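Local atomic coordinates of aldehyde dehydrogenase (Listeria monocytogenes, PDB entry 3K9D), a protein that probably oxidises aldehyde groups with NAD or NADP as electron acceptor, like other members of the aldehyde dehydrogenase family. Residues A[448-451]-A[452-456]; A[432-435]-A[436-440]; A[23-26]-A[27-31]; A[127-130]-A[131-135]; A[80-83]-A[84-88]. All blocks are in the same frame, centred on the assembly; numbering follows the deposited sequence.

Interaction 1 (A[448-451]-A[452-456])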
loop_
_atom_site.group_PDB
_atom_site.type_symbol
_atom_site.label_atom_id
_atom_site.label_comp_id
_atom_site.label_asym_id
_atom_site.label_seq_id
_atom_site.Cartn_x
_atom_site.Cartn_y
_atom_site.Cartn_z
ATOM N N GLY A 448 0.415 27.212 6.924
ATOM C CA GLY A 448 1.238 27.442 8.106
ATOM C C GLY A 448 0.474 27.974 9.298
ATOM O O GLY A 448 -0.315 28.912 9.177
ATOM N N VAL A 449 0.697 27.342 10.444
ATOM C CA VAL A 449 0.051 27.732 11.700
ATOM C C VAL A 449 1.094 28.121 12.765
ATOM O O VAL A 449 0.749 28.605 13.848
ATOM C CB VAL A 449 -0.914 26.614 12.230
ATOM C CG1 VAL A 449 -2.132 26.446 11.300
ATOM C CG2 VAL A 449 -0.187 25.280 12.410
ATOM N N LEU A 450 2.367 27.912 12.432
ATOM C CA LEU A 450 3.473 28.102 13.367
ATOM C C LEU A 450 4.712 28.591 12.634
ATOM O O LEU A 450 4.828 28.413 11.426
ATOM C CB LEU A 450 3.801 26.790 14.096
ATOM C CG LEU A 450 3.009 26.339 15.334
ATOM C CD1 LEU A 450 3.741 25.198 16.007
ATOM C CD2 LEU A 450 2.764 27.456 16.343
ATOM N N GLU A 451 5.633 29.205 13.377
ATOM C CA GLU A 451 6.917 29.645 12.827
ATOM C C GLU A 451 8.079 28.797 13.359
ATOM O O GLU A 451 7.905 28.013 14.300
ATOM C CB GLU A 451 7.147 31.130 13.125
ATOM C CG GLU A 451 6.137 32.075 12.475
ATOM C CD GLU A 451 6.453 32.416 11.013
ATOM O OE1 GLU A 451 7.637 32.616 10.665
ATOM O OE2 GLU A 451 5.504 32.500 10.218
ATOM N N LEU A 452 9.257 28.950 12.747
ATOM C CA LEU A 452 10.492 28.306 13.213
ATOM C C LEU A 452 10.757 28.666 14.673
ATOM O O LEU A 452 11.125 27.797 15.477
ATOM C CB LEU A 452 11.686 28.774 12.373
ATOM C CG LEU A 452 12.813 27.843 11.904
ATOM C CD1 LEU A 452 14.016 28.674 11.485
ATOM C CD2 LEU A 452 13.218 26.761 12.912
ATOM N N GLU A 453 10.554 29.949 14.988
ATOM C CA GLU A 453 10.727 30.509 16.336
ATOM C C GLU A 453 9.826 29.858 17.395
ATOM O O GLU A 453 10.247 29.656 18.536
ATOM C CB GLU A 453 10.486 32.019 16.322
ATOM C CG GLU A 453 11.584 32.848 15.634
ATOM C CD GLU A 453 11.319 33.086 14.152
ATOM O OE1 GLU A 453 10.138 33.067 13.746
ATOM O OE2 GLU A 453 12.291 33.309 13.397
ATOM N N ASP A 454 8.593 29.535 17.002
ATOM C CA ASP A 454 7.621 28.871 17.871
ATOM C C ASP A 454 8.077 27.472 18.288
ATOM O O ASP A 454 7.904 27.067 19.441
ATOM C CB ASP A 454 6.259 28.766 17.167
ATOM C CG ASP A 454 5.587 30.115 16.958
ATOM O OD1 ASP A 454 5.884 31.069 17.704
ATOM O OD2 ASP A 454 4.745 30.219 16.042
ATOM N N ILE A 455 8.658 26.738 17.343
ATOM C CA ILE A 455 9.059 25.359 17.586
ATOM C C ILE A 455 10.480 25.268 18.178
ATOM O O ILE A 455 10.927 24.190 18.583
ATOM C CB ILE A 455 8.861 24.456 16.323
ATOM C CG1 ILE A 455 10.052 24.530 15.365
ATOM C CG2 ILE A 455 7.547 24.804 15.591
ATOM C CD1 ILE A 455 10.162 23.312 14.488
ATOM N N ARG A 456 11.160 26.413 18.245
ATOM C CA ARG A 456 12.518 26.512 18.777
ATOM C C ARG A 456 12.523 26.374 20.293
ATOM O O ARG A 456 13.003 25.377 20.829
ATOM C CB ARG A 456 13.121 27.862 18.401
ATOM C CG ARG A 456 14.529 27.802 17.852
ATOM C CD ARG A 456 14.495 27.321 16.419
ATOM N NE ARG A 456 15.743 27.577 15.705
ATOM C CZ ARG A 456 15.954 28.622 14.912
ATOM N NH1 ARG A 456 15.007 29.537 14.737
ATOM N NH2 ARG A 456 17.121 28.760 14.299
HETATM O O HOH W 1 8.986 30.104 10.202
#

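Interaction 2 (A[432-435]-A[436-440])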
loop_
_atom_site.group_PDB
_atom_site.type_symbol
_atom_site.label_atom_id
_atom_site.label_comp_id
_atom_site.label_asym_id
_atom_site.label_seq_id
_atom_site.Cartn_x
_atom_site.Cartn_y
_atom_site.Cartn_z
ATOM N N ASP A 432 -7.601 -5.141 2.827
ATOM C CA ASP A 432 -8.948 -4.711 2.486
ATOM C C ASP A 432 -9.602 -5.598 1.440
ATOM O O ASP A 432 -8.923 -6.252 0.635
ATOM C CB ASP A 432 -8.976 -3.242 2.041
ATOM C CG ASP A 432 -8.421 -2.291 3.107
ATOM O OD1 ASP A 432 -8.418 -2.637 4.309
ATOM O OD2 ASP A 432 -7.980 -1.191 2.734
ATOM N N ASN A 433 -10.929 -5.648 1.499
ATOM C CA ASN A 433 -11.727 -5.976 0.325
ATOM C C ASN A 433 -11.659 -4.707 -0.473
ATOM O O ASN A 433 -12.178 -3.674 -0.059
ATOM C CB ASN A 433 -13.177 -6.251 0.719
ATOM C CG ASN A 433 -13.408 -7.685 1.192
ATOM O OD1 ASN A 433 -12.534 -8.311 1.779
ATOM N ND2 ASN A 433 -14.603 -8.201 0.944
ATOM N N ILE A 434 -10.999 -4.749 -1.610
ATOM C CA ILE A 434 -10.605 -3.474 -2.162
ATOM C C ILE A 434 -11.625 -2.853 -3.104
ATOM O O ILE A 434 -12.438 -3.550 -3.742
ATOM C CB ILE A 434 -9.127 -3.429 -2.638
ATOM C CG1 ILE A 434 -8.935 -4.065 -4.000
ATOM C CG2 ILE A 434 -8.188 -3.949 -1.554
ATOM C CD1 ILE A 434 -8.693 -3.001 -5.034
ATOM N N GLY A 435 -11.626 -1.524 -3.081
ATOM C CA GLY A 435 -12.565 -0.714 -3.839
ATOM C C GLY A 435 -11.927 0.610 -4.183
ATOM O O GLY A 435 -10.701 0.711 -4.197
ATOM N N PRO A 436 -12.757 1.640 -4.441
ATOM C CA PRO A 436 -12.327 2.994 -4.837
ATOM C C PRO A 436 -11.261 3.621 -3.940
ATOM O O PRO A 436 -10.293 4.185 -4.443
ATOM C CB PRO A 436 -13.625 3.798 -4.758
ATOM C CG PRO A 436 -14.667 2.805 -5.122
ATOM C CD PRO A 436 -14.228 1.540 -4.407
ATOM N N GLU A 437 -11.428 3.473 -2.627
ATOM C CA GLU A 437 -10.547 4.089 -1.637
ATOM C C GLU A 437 -9.134 3.502 -1.570
ATOM O O GLU A 437 -8.276 4.039 -0.870
ATOM C CB GLU A 437 -11.217 4.069 -0.253
ATOM C CG GLU A 437 -12.384 5.051 -0.125
ATOM C CD GLU A 437 -13.022 5.073 1.256
ATOM O OE1 GLU A 437 -14.156 5.580 1.366
ATOM O OE2 GLU A 437 -12.405 4.595 2.234
ATOM N N ASN A 438 -8.899 2.406 -2.288
ATOM C CA ASN A 438 -7.558 1.846 -2.469
ATOM C C ASN A 438 -6.931 2.247 -3.805
ATOM O O ASN A 438 -5.829 1.795 -4.150
ATOM C CB ASN A 438 -7.609 0.320 -2.395
ATOM C CG ASN A 438 -8.275 -0.179 -1.133
ATOM O OD1 ASN A 438 -9.475 -0.415 -1.118
ATOM N ND2 ASN A 438 -7.506 -0.313 -0.064
ATOM N N LEU A 439 -7.660 3.061 -4.568
ATOM C CA LEU A 439 -7.283 3.406 -5.935
ATOM C C LEU A 439 -7.254 4.912 -6.190
ATOM O O LEU A 439 -7.340 5.364 -7.333
ATOM C CB LEU A 439 -8.195 2.693 -6.941
ATOM C CG LEU A 439 -8.054 1.164 -6.889
ATOM C CD1 LEU A 439 -9.301 0.526 -7.445
ATOM C CD2 LEU A 439 -6.775 0.673 -7.622
ATOM N N PHE A 440 -7.167 5.676 -5.111
ATOM C CA PHE A 440 -6.729 7.070 -5.193
ATOM C C PHE A 440 -5.817 7.414 -4.024
ATOM O O PHE A 440 -5.933 6.818 -2.943
ATOM C CB PHE A 440 -7.885 8.089 -5.388
ATOM C CG PHE A 440 -8.847 8.196 -4.236
ATOM C CD1 PHE A 440 -8.618 9.092 -3.196
ATOM C CD2 PHE A 440 -10.012 7.440 -4.218
ATOM C CE1 PHE A 440 -9.520 9.202 -2.136
ATOM C CE2 PHE A 440 -10.923 7.546 -3.169
ATOM C CZ PHE A 440 -10.677 8.420 -2.122
#

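Interaction 3 (A[23-26]-A[27-31])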
loop_
_atom_site.group_PDB
_atom_site.type_symbol
_atom_site.label_atom_id
_atom_site.label_comp_id
_atom_site.label_asym_id
_atom_site.label_seq_id
_atom_site.Cartn_x
_atom_site.Cartn_y
_atom_site.Cartn_z
ATOM N N LYS A 23 -3.102 8.414 -21.799
ATOM C CA LYS A 23 -3.809 9.561 -22.385
ATOM C C LYS A 23 -5.262 9.659 -21.924
ATOM O O LYS A 23 -5.732 10.734 -21.548
ATOM C CB LYS A 23 -3.776 9.492 -23.918
ATOM C CG LYS A 23 -2.413 9.749 -24.553
ATOM C CD LYS A 23 -2.512 9.619 -26.061
ATOM C CE LYS A 23 -1.267 8.993 -26.663
ATOM N NZ LYS A 23 -1.563 8.413 -28.008
ATOM N N ALA A 24 -5.955 8.522 -21.930
ATOM C CA ALA A 24 -7.371 8.471 -21.596
ATOM C C ALA A 24 -7.639 8.868 -20.150
ATOM O O ALA A 24 -8.658 9.489 -19.862
ATOM C CB ALA A 24 -7.937 7.074 -21.885
ATOM N N GLN A 25 -6.727 8.491 -19.253
ATOM C CA GLN A 25 -6.848 8.790 -17.821
ATOM C C GLN A 25 -6.723 10.296 -17.575
ATOM O O GLN A 25 -7.437 10.852 -16.740
ATOM C CB GLN A 25 -5.810 7.998 -17.016
ATOM C CG GLN A 25 -5.980 8.057 -15.509
ATOM C CD GLN A 25 -5.353 9.302 -14.916
ATOM O OE1 GLN A 25 -4.310 9.765 -15.383
ATOM N NE2 GLN A 25 -6.010 9.877 -13.915
ATOM N N LYS A 26 -5.835 10.951 -18.320
ATOM C CA LYS A 26 -5.691 12.417 -18.238
ATOM C C LYS A 26 -6.977 13.124 -18.634
ATOM O O LYS A 26 -7.339 14.143 -18.054
ATOM C CB LYS A 26 -4.471 12.898 -19.031
ATOM C CG LYS A 26 -3.177 12.533 -18.281
ATOM C CD LYS A 26 -1.894 12.800 -19.055
ATOM C CE LYS A 26 -0.738 11.898 -18.572
ATOM N NZ LYS A 26 -0.388 11.988 -17.126
ATOM N N GLU A 27 -7.700 12.523 -19.571
ATOM C CA GLU A 27 -9.042 12.959 -19.901
ATOM C C GLU A 27 -10.069 12.646 -18.787
ATOM O O GLU A 27 -10.881 13.499 -18.450
ATOM C CB GLU A 27 -9.442 12.349 -21.236
ATOM C CG GLU A 27 -10.421 13.144 -22.014
ATOM C CD GLU A 27 -10.528 12.658 -23.439
ATOM O OE1 GLU A 27 -11.663 12.398 -23.900
ATOM O OE2 GLU A 27 -9.467 12.526 -24.089
ATOM N N LEU A 28 -10.014 11.446 -18.201
ATOM C CA LEU A 28 -10.852 11.121 -17.041
ATOM C C LEU A 28 -10.563 12.030 -15.845
ATOM O O LEU A 28 -11.471 12.367 -15.088
ATOM C CB LEU A 28 -10.636 9.675 -16.596
ATOM C CG LEU A 28 -11.240 8.510 -17.362
ATOM C CD1 LEU A 28 -10.674 7.223 -16.777
ATOM C CD2 LEU A 28 -12.771 8.526 -17.288
ATOM N N ALA A 29 -9.286 12.400 -15.683
ATOM C CA ALA A 29 -8.808 13.262 -14.593
ATOM C C ALA A 29 -9.379 14.695 -14.616
ATOM O O ALA A 29 -9.389 15.373 -13.592
ATOM C CB ALA A 29 -7.274 13.302 -14.584
ATOM N N ALA A 30 -9.849 15.149 -15.775
ATOM C CA ALA A 30 -10.496 16.456 -15.894
ATOM C C ALA A 30 -12.006 16.423 -15.595
ATOM O O ALA A 30 -12.624 17.468 -15.354
ATOM C CB ALA A 30 -10.243 17.039 -17.279
ATOM N N MET A 31 -12.598 15.230 -15.621
ATOM C CA MET A 31 -14.048 15.073 -15.438
ATOM C C MET A 31 -14.485 15.258 -13.987
ATOM O O MET A 31 -13.746 14.912 -13.059
ATOM C CB MET A 31 -14.514 13.694 -15.918
ATOM C CG MET A 31 -14.135 13.327 -17.333
ATOM S SD MET A 31 -14.925 11.768 -17.852
ATOM C CE MET A 31 -14.567 11.867 -19.587
#

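Interaction 4 (A[127-130]-A[131-135])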
loop_
_atom_site.group_PDB
_atom_site.type_symbol
_atom_site.label_atom_id
_atom_site.label_comp_id
_atom_site.label_asym_id
_atom_site.label_seq_id
_atom_site.Cartn_x
_atom_site.Cartn_y
_atom_site.Cartn_z
ATOM N N TYR A 127 -16.055 -5.777 -11.942
ATOM C CA TYR A 127 -15.795 -5.191 -10.636
ATOM C C TYR A 127 -14.572 -4.262 -10.620
ATOM O O TYR A 127 -14.676 -3.165 -10.120
ATOM C CB TYR A 127 -15.676 -6.308 -9.583
ATOM C CG TYR A 127 -14.672 -6.053 -8.484
ATOM C CD1 TYR A 127 -14.971 -5.202 -7.415
ATOM C CD2 TYR A 127 -13.419 -6.678 -8.503
ATOM C CE1 TYR A 127 -14.023 -4.960 -6.395
ATOM C CE2 TYR A 127 -12.474 -6.440 -7.493
ATOM C CZ TYR A 127 -12.785 -5.592 -6.448
ATOM O OH TYR A 127 -11.845 -5.372 -5.458
ATOM N N LYS A 128 -13.448 -4.710 -11.181
ATOM C CA LYS A 128 -12.202 -3.917 -11.220
ATOM C C LYS A 128 -12.362 -2.659 -12.059
ATOM O O LYS A 128 -11.844 -1.609 -11.696
ATOM C CB LYS A 128 -11.022 -4.733 -11.761
ATOM C CG LYS A 128 -10.537 -5.830 -10.838
ATOM C CD LYS A 128 -9.167 -6.370 -11.268
ATOM C CE LYS A 128 -8.592 -7.288 -10.168
ATOM N NZ LYS A 128 -7.444 -8.124 -10.597
ATOM N N THR A 129 -13.086 -2.786 -13.172
ATOM C CA THR A 129 -13.354 -1.679 -14.072
ATOM C C THR A 129 -14.125 -0.606 -13.316
ATOM O O THR A 129 -13.694 0.544 -13.260
ATOM C CB THR A 129 -14.138 -2.133 -15.305
ATOM O OG1 THR A 129 -13.345 -3.039 -16.071
ATOM C CG2 THR A 129 -14.499 -0.934 -16.197
ATOM N N LEU A 130 -15.235 -1.012 -12.701
ATOM C CA LEU A 130 -16.104 -0.120 -11.941
ATOM C C LEU A 130 -15.373 0.655 -10.866
ATOM O O LEU A 130 -15.552 1.865 -10.754
ATOM C CB LEU A 130 -17.222 -0.916 -11.274
ATOM C CG LEU A 130 -18.418 -1.313 -12.122
ATOM C CD1 LEU A 130 -19.127 -2.438 -11.435
ATOM C CD2 LEU A 130 -19.335 -0.144 -12.338
ATOM N N ILE A 131 -14.553 -0.038 -10.078
ATOM C CA ILE A 131 -13.806 0.628 -9.000
ATOM C C ILE A 131 -12.631 1.524 -9.477
ATOM O O ILE A 131 -12.412 2.598 -8.918
ATOM C CB ILE A 131 -13.411 -0.359 -7.843
ATOM C CG1 ILE A 131 -12.414 -1.431 -8.312
ATOM C CG2 ILE A 131 -14.689 -1.004 -7.257
ATOM C CD1 ILE A 131 -11.756 -2.186 -7.199
ATOM N N SER A 132 -11.914 1.095 -10.519
ATOM C CA SER A 132 -10.839 1.901 -11.116
ATOM C C SER A 132 -11.373 3.173 -11.754
ATOM O O SER A 132 -10.900 4.269 -11.448
ATOM C CB SER A 132 -10.043 1.108 -12.155
ATOM O OG SER A 132 -9.491 -0.063 -11.578
ATOM N N ILE A 133 -12.371 3.021 -12.624
ATOM C CA ILE A 133 -13.031 4.154 -13.281
ATOM C C ILE A 133 -13.670 5.109 -12.262
ATOM O O ILE A 133 -13.561 6.339 -12.410
ATOM C CB ILE A 133 -14.076 3.680 -14.345
ATOM C CG1 ILE A 133 -13.383 2.979 -15.528
ATOM C CG2 ILE A 133 -14.939 4.842 -14.822
ATOM C CD1 ILE A 133 -12.671 3.918 -16.520
ATOM N N LYS A 134 -14.284 4.544 -11.215
ATOM C CA LYS A 134 -14.870 5.327 -10.100
ATOM C C LYS A 134 -13.866 6.265 -9.437
ATOM O O LYS A 134 -14.224 7.376 -9.028
ATOM C CB LYS A 134 -15.473 4.399 -9.035
ATOM C CG LYS A 134 -16.098 5.092 -7.818
ATOM C CD LYS A 134 -17.254 6.021 -8.179
ATOM C CE LYS A 134 -17.698 6.810 -6.961
ATOM N NZ LYS A 134 -19.106 7.310 -6.987
ATOM N N ALA A 135 -12.617 5.817 -9.345
ATOM C CA ALA A 135 -11.554 6.614 -8.731
ATOM C C ALA A 135 -10.771 7.480 -9.739
ATOM O O ALA A 135 -9.805 8.157 -9.364
ATOM C CB ALA A 135 -10.627 5.710 -7.914
#

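Interaction 5 (A[80-83]-A[84-88])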
loop_
_atom_site.group_PDB
_atom_site.type_symbol
_atom_site.label_atom_id
_atom_site.label_comp_id
_atom_site.label_asym_id
_atom_site.label_seq_id
_atom_site.Cartn_x
_atom_site.Cartn_y
_atom_site.Cartn_z
ATOM N N HIS A 80 -24.194 -5.158 -7.076
ATOM C CA HIS A 80 -23.809 -5.031 -5.672
ATOM C C HIS A 80 -22.629 -4.059 -5.466
ATOM O O HIS A 80 -22.660 -3.260 -4.535
ATOM C CB HIS A 80 -23.475 -6.404 -5.064
ATOM C CG HIS A 80 -24.657 -7.294 -4.860
ATOM N ND1 HIS A 80 -25.103 -7.655 -3.607
ATOM C CD2 HIS A 80 -25.463 -7.930 -5.745
ATOM C CE1 HIS A 80 -26.140 -8.466 -3.728
ATOM N NE2 HIS A 80 -26.376 -8.651 -5.014
ATOM N N VAL A 81 -21.611 -4.142 -6.333
ATOM C CA VAL A 81 -20.457 -3.215 -6.310
ATOM C C VAL A 81 -20.937 -1.791 -6.600
ATOM O O VAL A 81 -20.610 -0.862 -5.861
ATOM C CB VAL A 81 -19.330 -3.646 -7.313
ATOM C CG1 VAL A 81 -18.207 -2.619 -7.382
ATOM C CG2 VAL A 81 -18.766 -5.031 -6.953
ATOM N N TYR A 82 -21.736 -1.641 -7.658
ATOM C CA TYR A 82 -22.334 -0.361 -8.018
ATOM C C TYR A 82 -23.106 0.302 -6.875
ATOM O O TYR A 82 -22.906 1.482 -6.606
ATOM C CB TYR A 82 -23.219 -0.469 -9.277
ATOM C CG TYR A 82 -23.852 0.846 -9.628
ATOM C CD1 TYR A 82 -23.069 1.897 -10.105
ATOM C CD2 TYR A 82 -25.214 1.067 -9.435
ATOM C CE1 TYR A 82 -23.622 3.128 -10.395
ATOM C CE2 TYR A 82 -25.781 2.310 -9.724
ATOM C CZ TYR A 82 -24.974 3.334 -10.207
ATOM O OH TYR A 82 -25.500 4.574 -10.505
ATOM N N ASN A 83 -23.970 -0.451 -6.198
ATOM C CA ASN A 83 -24.739 0.113 -5.082
ATOM C C ASN A 83 -23.875 0.558 -3.893
ATOM O O ASN A 83 -24.241 1.491 -3.187
ATOM C CB ASN A 83 -25.846 -0.842 -4.623
ATOM C CG ASN A 83 -27.152 -0.635 -5.377
ATOM O OD1 ASN A 83 -27.351 0.376 -6.068
ATOM N ND2 ASN A 83 -28.057 -1.592 -5.239
ATOM N N TYR A 84 -22.735 -0.105 -3.685
ATOM C CA TYR A 84 -21.763 0.335 -2.677
ATOM C C TYR A 84 -21.003 1.608 -3.103
ATOM O O TYR A 84 -20.716 2.472 -2.262
ATOM C CB TYR A 84 -20.789 -0.804 -2.311
ATOM C CG TYR A 84 -19.504 -0.339 -1.644
ATOM C CD1 TYR A 84 -19.489 0.081 -0.312
ATOM C CD2 TYR A 84 -18.307 -0.317 -2.352
ATOM C CE1 TYR A 84 -18.306 0.521 0.293
ATOM C CE2 TYR A 84 -17.127 0.129 -1.769
ATOM C CZ TYR A 84 -17.129 0.543 -0.447
ATOM O OH TYR A 84 -15.950 0.976 0.127
ATOM N N ILE A 85 -20.695 1.732 -4.396
ATOM C CA ILE A 85 -19.834 2.830 -4.882
ATOM C C ILE A 85 -20.547 4.083 -5.403
ATOM O O ILE A 85 -19.944 5.152 -5.428
ATOM C CB ILE A 85 -18.744 2.361 -5.931
ATOM C CG1 ILE A 85 -19.343 2.090 -7.322
ATOM C CG2 ILE A 85 -17.962 1.178 -5.421
ATOM C CD1 ILE A 85 -18.321 1.645 -8.366
ATOM N N LYS A 86 -21.818 3.967 -5.798
ATOM C CA LYS A 86 -22.523 5.071 -6.481
ATOM C C LYS A 86 -22.522 6.457 -5.781
ATOM O O LYS A 86 -22.442 7.488 -6.450
ATOM C CB LYS A 86 -23.954 4.653 -6.874
ATOM C CG LYS A 86 -24.960 4.481 -5.740
ATOM C CD LYS A 86 -26.369 4.286 -6.318
ATOM C CE LYS A 86 -27.466 4.634 -5.309
ATOM N NZ LYS A 86 -27.500 3.718 -4.126
ATOM N N ASP A 87 -22.601 6.483 -4.451
ATOM C CA ASP A 87 -22.703 7.752 -3.721
ATOM C C ASP A 87 -21.407 8.169 -3.005
ATOM O O ASP A 87 -21.367 9.202 -2.325
ATOM C CB ASP A 87 -23.885 7.721 -2.746
ATOM C CG ASP A 87 -25.231 7.668 -3.457
ATOM O OD1 ASP A 87 -25.369 8.288 -4.532
ATOM O OD2 ASP A 87 -26.155 7.015 -2.935
ATOM N N MET A 88 -20.355 7.375 -3.190
ATOM C CA MET A 88 -19.035 7.644 -2.603
ATOM C C MET A 88 -18.344 8.834 -3.283
ATOM O O MET A 88 -18.446 9.005 -4.501
ATOM C CB MET A 88 -18.146 6.404 -2.694
ATOM C CG MET A 88 -18.493 5.257 -1.715
ATOM S SD MET A 88 -17.486 3.770 -1.993
ATOM C CE MET A 88 -15.822 4.413 -1.721
#

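Interaction 1 (A[448-451]-A[452-456])
D454 folds back from the short C-terminal helix onto L450 and E451, so that the chain entering the helix is pinned by a residue of its first turn. Its CB lies 3.4 Å from E451 O and also brushes L450 CD2. CG, anti to its own carbonyl carbon (chi1 -68°), swings the carboxylate back along the chain. At the tip, D454 OD2 takes the backbone N-H of E451 at 3.0 Å in a fairly straight bond (161°) that arrives from above the carboxylate plane. The same oxygen is 3.4 Å from L450 CD2, and the leucine and aspartate side chains cross obliquely. The other leucine methyl, L450 CD1, meets I455 CG2 at 3.8 Å. E451 O turns into the helix start, where it accepts weak bonds from D454 N and I455 N. On the far side of the backbone a water donates to E451 OE1 (2.9 Å) and accepts from L452 N (2.8 Å), tying the bent glutamate to the first helical N-H.

E451 and E453 run side by side with nearly coplanar carboxylates, their OE1 atoms 4.0 Å apart. Both OE1 atoms form salt bridges with K237 of the second subunit, which would offset the repulsion, while H238 of that subunit bonds E451 OE2. The contact thus lies at the end of the modelled chain, beyond strand 440-447, on a tail pressed against the other subunit: helix 452-455 rests there near helix 232-243, with I455 packed on L405 of the same neighbour.

Interaction 2 (A[432-435]-A[436-440])
N438 ND2 donates to D432 OD2 at 3.0 Å, the acceptor lying exactly in the amide plane and offering its anti lone pair, away from OD1. The N-H points well at the oxygen, although amide and carboxylate planes are turned 54° apart. The other end of the amide is held too: G435 N donates to N438 OD1 at 3.1 Å in a nearly straight bond of 169°. With one bond at each end, the asparagine side chain is fixed in rotation and bridges two points of the preceding loop. Its chi1 of -54° puts CG beside its own backbone N, facing back toward that loop. Here I434 supplies the apolar floor: its CB is 3.4 Å from N438 OD1, and its CG2 lies under the amide carbon.

The backbone answers in the reverse sense, N438 N donating to G435 O at 3.1 Å, so G435 and N438 exchange two bonds across the turn. G435 O is further touched by L439 CD1 at 3.5 Å, and L439 N closes on P436 O. On the inner side, I434, P436 and L439 all rest on I131 of helix 121-134.

The arrangement is a one-turn 3-10 segment, 436-438, starting at P436 just after G435 and tied back to the preceding loop by an asparagine side chain; through L439 it leads into strand 440-447 of the mixed sheet. It sets the loop against helix 121-134, and D432 links it to the dimer partner, its OD1 forming a salt bridge with R444 of the second subunit.

Interaction 3 (A[23-26]-A[27-31])
K23 O accepts a weak bond from E27 N at 3.3 Å. A24 makes a firmer link, A24 O accepting from L28 N at 2.9 Å, and E27 CB lies 3.3 Å from A24 O. Q25 follows with two contacts of different kinds. Q25 O takes A29 N at 2.6 Å, a short bond. Its side chain starts off opposite the backbone N (chi1 -171°) and then bends sharply at chi2 (-83°), which brings Q25 NE2 forward to 3.7 Å from A29 CB; NE2 is hydrogen-bonded to G136 O. At K26 the backbone again meets the next turn, K26 O lying 3.6 Å from A29 CB. A type I turn from L28 to M31 follows, closed by M31 N bonding to L28 O at 3.1 Å.

These residues lie at the C-terminal end of helix 6-28 and in the turn after it. Their buried side faces strand 138-143, where A24, Q25 and L28 all touch S138, and P168 packs against A24, E27 and M31. Helix 33-49 meets L28 through I36 and M31 through I39.

Interaction 4 (A[127-130]-A[131-135])
S132 sends both its N-H and its O-H to one acceptor: OG donates to K128 O at 2.8 Å and S132 N to the same oxygen at 2.9 Å, the two arriving from opposite faces of the carbonyl plane. A chi1 of -58° swings OG back toward the previous turn, so the buried hydroxyl is satisfied inside its own helix. T129 does likewise, OG1 bonding V125 O one turn earlier. Across the two segments the other main-chain bonds are regular: I131 N reaches Y127 O at 3.1 Å, I133 N meets T129 O almost along the C=O axis, and K134 N bonds L130 O at 3.0 Å.

Among the apolar parts, I131 CD1 approaches Y127 CZ obliquely at 3.6 Å, and T129 CG2 runs beside I133 CG1. The other polar side-chain ends are met by residues of other elements: Y127 OH by I434 O, K128 NZ by T198 OG1, and K134 NZ by I85 O, M88 O and the carboxylate of D37.

Helix 121-134, the crossover between strands 102-116 and 138-143, is buried here, yet its polar side-chain groups have partners. The D37 carboxylate and the two carbonyls around K134 NZ would be expected to favour its charged form.

Interaction 5 (A[80-83]-A[84-88])
The Y82 ring carries K86 on one face, the lysine CB standing 4.0 Å from the ring centroid and 22° off the normal in a CH-pi contact displaced toward the rim. The two side chains cross at about a right angle; K86 CD also reaches Y82 CE2 at 4.0 Å. At the edge of the Y84 ring, near its plane, lies V81 O, while M88 SD sits 3.5 Å above one face, again toward the rim. H80 meets F76 one turn back, with ring planes about 40° apart.

In Y82, CG is opposite the backbone N (chi1 179°), which places the ring beside its carbonyl carbon, under K86 CB of the next turn. K86 starts from the crowded position between its N and carbonyl carbon, runs beside N83 and bends at chi4, NZ lying 3.9 Å from N83 OD1, with a long salt bridge to D87 OD2. Y82 O accepts K86 N at 2.8 Å. I85 N has its main bond to V81 O at 3.0 Å. V81 CG1 faces I85 CG2 at 4.3 Å on the inner side, where both residues rest against helix 121-134. Y82 and I85 pack on V40 of helix 33-49.

At the C-terminal end of helix 67-85, I85 N also makes a weak bond to Y82 O, and a type I turn, I85 to M88, closed by M88 N bonding to I85 O, carries the chain on.

Interactions 2, 4 and 5 form one touching cluster, in which interaction 5 is only partly buried: helix 121-134 of interaction 4 is the middle piece, packed through I131 against L439 of interaction 2, its K134 NZ hydrogen-bonded to I85 O of interaction 5. P436 of interaction 2 also meets I85 of interaction 5. Interaction 3 borders this group through L28 against I133 and is partly buried. Interaction 1 stands apart, its centre 36 Å from that of interaction 2, on the surface. The chemistry follows: interactions 3, 4 and 5 share intrahelical bonds, to which interaction 4 adds a serine hydroxyl and interaction 5 an aromatic face; interaction 2 has an amide bridge, and interaction 1 carboxylates that engage the second subunit.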